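Local coordinates for structural protein VP1 (Trichodysplasia spinulosa-associated polyomavirus, PDB 4U60), which forms the pentameric building block of the viral capsid and binds sialylated glycans such as the GM1 oligosaccharide, probably to attach the virus to host cells, at residues V135-E141 and K197-Y203. Numbering follows the deposited sequence.
With EDO (1,2-ethanediol), chain S.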
loop_
_atom_site.group_PDB
_atom_site.type_symbol
_atom_site.label_atom_id
_atom_site.label_comp_id
_atom_site.label_asym_id
_atom_site.label_seq_id
_atom_site.Cartn_x
_atom_site.Cartn_y
_atom_site.Cartn_z
ATOM N N VAL C 135 -11.136 -4.615 23.289
ATOM C CA VAL C 135 -11.130 -4.194 24.699
ATOM C C VAL C 135 -12.538 -3.721 25.028
ATOM O O VAL C 135 -13.105 -2.889 24.319
ATOM C CB VAL C 135 -10.113 -3.065 24.968
ATOM C CG1 VAL C 135 -10.100 -2.670 26.453
ATOM C CG2 VAL C 135 -8.715 -3.467 24.526
ATOM N N GLY C 136 -13.108 -4.262 26.102
ATOM C CA GLY C 136 -14.458 -3.883 26.504
ATOM C C GLY C 136 -14.739 -4.068 27.972
ATOM O O GLY C 136 -13.914 -4.563 28.736
ATOM N N GLY C 137 -15.930 -3.629 28.350
ATOM C CA GLY C 137 -16.374 -3.686 29.730
ATOM C C GLY C 137 -17.260 -4.873 30.031
ATOM O O GLY C 137 -17.902 -4.921 31.080
ATOM N N GLU C 138 -17.303 -5.820 29.113
ATOM C CA GLU C 138 -18.115 -7.030 29.245
ATOM C C GLU C 138 -17.606 -7.973 28.146
ATOM O O GLU C 138 -16.834 -7.549 27.307
ATOM C CB GLU C 138 -19.589 -6.693 29.077
ATOM C CG GLU C 138 -19.942 -6.061 27.748
ATOM C CD GLU C 138 -21.350 -5.543 27.776
ATOM O OE1 GLU C 138 -22.242 -6.280 27.325
ATOM O OE2 GLU C 138 -21.585 -4.420 28.279
ATOM N N PRO C 139 -18.005 -9.245 28.164
ATOM C CA PRO C 139 -17.484 -10.153 27.140
ATOM C C PRO C 139 -17.799 -9.724 25.713
ATOM O O PRO C 139 -18.844 -9.122 25.448
ATOM C CB PRO C 139 -18.188 -11.465 27.449
ATOM C CG PRO C 139 -18.393 -11.414 28.936
ATOM C CD PRO C 139 -18.764 -9.963 29.209
ATOM N N LEU C 140 -16.853 -9.996 24.824
ATOM C CA LEU C 140 -17.055 -9.736 23.410
ATOM C C LEU C 140 -18.252 -10.555 22.952
ATOM O O LEU C 140 -18.321 -11.748 23.220
ATOM C CB LEU C 140 -15.812 -10.102 22.612
ATOM C CG LEU C 140 -15.900 -9.952 21.095
ATOM C CD1 LEU C 140 -16.038 -8.498 20.645
ATOM C CD2 LEU C 140 -14.702 -10.604 20.414
ATOM N N GLU C 141 -19.194 -9.904 22.278
ATOM C CA GLU C 141 -20.396 -10.553 21.799
ATOM C C GLU C 141 -20.120 -11.077 20.395
ATOM O O GLU C 141 -19.571 -10.372 19.566
ATOM C CB GLU C 141 -21.581 -9.593 21.868
ATOM C CG GLU C 141 -22.007 -9.373 23.311
ATOM C CD GLU C 141 -22.809 -8.104 23.554
ATOM O OE1 GLU C 141 -22.350 -7.013 23.151
ATOM O OE2 GLU C 141 -23.875 -8.208 24.227
ATOM N N LYS C 197 -24.318 -5.743 18.277
ATOM C CA LYS C 197 -24.174 -5.524 19.719
ATOM C C LYS C 197 -22.825 -4.853 19.948
ATOM O O LYS C 197 -22.466 -3.974 19.180
ATOM C CB LYS C 197 -24.345 -6.850 20.474
ATOM C CG LYS C 197 -25.722 -7.483 20.269
ATOM C CD LYS C 197 -25.852 -8.733 21.120
ATOM C CE LYS C 197 -27.097 -9.520 20.810
ATOM N NZ LYS C 197 -28.325 -8.787 21.168
ATOM N N ASN C 198 -22.108 -5.249 20.994
ATOM C CA ASN C 198 -20.776 -4.711 21.300
ATOM C C ASN C 198 -20.730 -3.192 21.449
ATOM O O ASN C 198 -19.733 -2.544 21.113
ATOM C CB ASN C 198 -19.753 -5.220 20.261
ATOM C CG ASN C 198 -19.423 -6.675 20.466
ATOM O OD1 ASN C 198 -19.030 -7.068 21.561
ATOM N ND2 ASN C 198 -19.637 -7.497 19.460
ATOM N N GLU C 199 -21.776 -2.642 22.026
ATOM C CA GLU C 199 -21.846 -1.222 22.294
ATOM C C GLU C 199 -20.801 -0.788 23.348
ATOM O O GLU C 199 -20.390 0.359 23.373
ATOM C CB GLU C 199 -23.259 -0.856 22.758
ATOM C CG GLU C 199 -24.338 -1.161 21.706
ATOM C CD GLU C 199 -24.970 -2.571 21.747
ATOM O OE1 GLU C 199 -24.460 -3.509 22.429
ATOM O OE2 GLU C 199 -26.027 -2.730 21.054
ATOM N N ASN C 200 -20.370 -1.738 24.169
ATOM C CA ASN C 200 -19.468 -1.495 25.262
ATOM C C ASN C 200 -18.102 -2.173 25.074
ATOM O O ASN C 200 -17.389 -2.395 26.034
ATOM C CB ASN C 200 -20.163 -1.990 26.543
ATOM C CG ASN C 200 -19.546 -1.429 27.804
ATOM O OD1 ASN C 200 -19.091 -0.284 27.842
ATOM N ND2 ASN C 200 -19.563 -2.237 28.872
ATOM N N THR C 201 -17.746 -2.466 23.823
ATOM C CA THR C 201 -16.440 -3.017 23.433
ATOM C C THR C 201 -15.972 -2.309 22.176
ATOM O O THR C 201 -16.776 -1.946 21.326
ATOM C CB THR C 201 -16.539 -4.538 23.189
ATOM O OG1 THR C 201 -16.813 -5.185 24.451
ATOM C CG2 THR C 201 -15.283 -5.123 22.526
ATOM N N ARG C 202 -14.678 -2.121 22.037
ATOM C CA ARG C 202 -14.114 -1.675 20.763
ATOM C C ARG C 202 -13.324 -2.832 20.202
ATOM O O ARG C 202 -12.540 -3.449 20.918
ATOM C CB ARG C 202 -13.182 -0.490 20.972
ATOM C CG ARG C 202 -13.765 0.628 21.810
ATOM C CD ARG C 202 -15.050 1.208 21.225
ATOM N NE ARG C 202 -15.471 2.296 22.088
ATOM C CZ ARG C 202 -16.533 2.296 22.887
ATOM N NH1 ARG C 202 -17.439 1.308 22.888
ATOM N NH2 ARG C 202 -16.700 3.329 23.671
ATOM N N TYR C 203 -13.511 -3.135 18.927
ATOM C CA TYR C 203 -12.711 -4.192 18.288
ATOM C C TYR C 203 -12.168 -3.736 16.933
ATOM O O TYR C 203 -12.739 -2.865 16.275
ATOM C CB TYR C 203 -13.486 -5.526 18.134
ATOM C CG TYR C 203 -14.765 -5.443 17.333
ATOM C CD1 TYR C 203 -14.755 -5.502 15.936
ATOM C CD2 TYR C 203 -15.995 -5.330 17.972
ATOM C CE1 TYR C 203 -15.940 -5.430 15.209
ATOM C CE2 TYR C 203 -17.182 -5.264 17.266
ATOM C CZ TYR C 203 -17.153 -5.306 15.890
ATOM O OH TYR C 203 -18.319 -5.229 15.178
HETATM C C1 EDO S . -19.242 2.516 25.875
HETATM O O1 EDO S . -19.289 3.378 24.732
HETATM C C2 EDO S . -20.178 3.016 26.980
HETATM O O2 EDO S . -20.919 1.926 27.563
HETATM O O HOH W 1 -15.109 -7.273 25.161
HETATM O O HOH W 2 -19.087 -6.594 24.283
HETATM O O HOH W 3 -21.049 -4.594 24.657
HETATM O O HOH W 4 -25.443 -6.061 24.007
#
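The amide of Asn198 lies against the backbone of Glu141 and grips it at both ends: Glu141 N donates a nearly straight hydrogen bond (172°) to Asn198 OD1, and Asn198 ND2 donates one to Glu141 O, both at 2.9 Å. With CG anti to its carbonyl carbon (chi1 -72°), the Glu141 side chain runs past that of Asn198 in the opposite direction, and OE1 accepts a hydrogen bond from Asn198 N at 2.8 Å on its anti side, well out of the carboxylate plane. The two flat groups stand 77° apart. The Lys197 side chain crosses that of Glu141 at about a right angle, CB and CD against the carboxylate. One loop leaves strand 129-136; the other, through a type I turn from Asn198 to Thr201, leads into strand 201-208, its antiparallel neighbour in the polyomavirus jelly roll, where Val135 and Arg202 form a hydrogen-bonded pair. Near the strand ends, Asn200 ND2 donates to the anti lone pair of Glu138 OE2 at 3.0 Å, amide and carboxylate again steeply inclined. Lys238 makes a salt bridge to the same oxygen, and Leu236 N donates to Asn200 OD1. Between the clusters, one water joins Pro139 O, Asn198 OD1 and Thr201 OG1, and another links Glu141 OE1 to Asn200 N. Leu140 CD1 packs on Asn198 OD1 and, at 4.1 Å, on CD2 of Tyr203, whose hydroxyl bonds Glu98 of a second subunit.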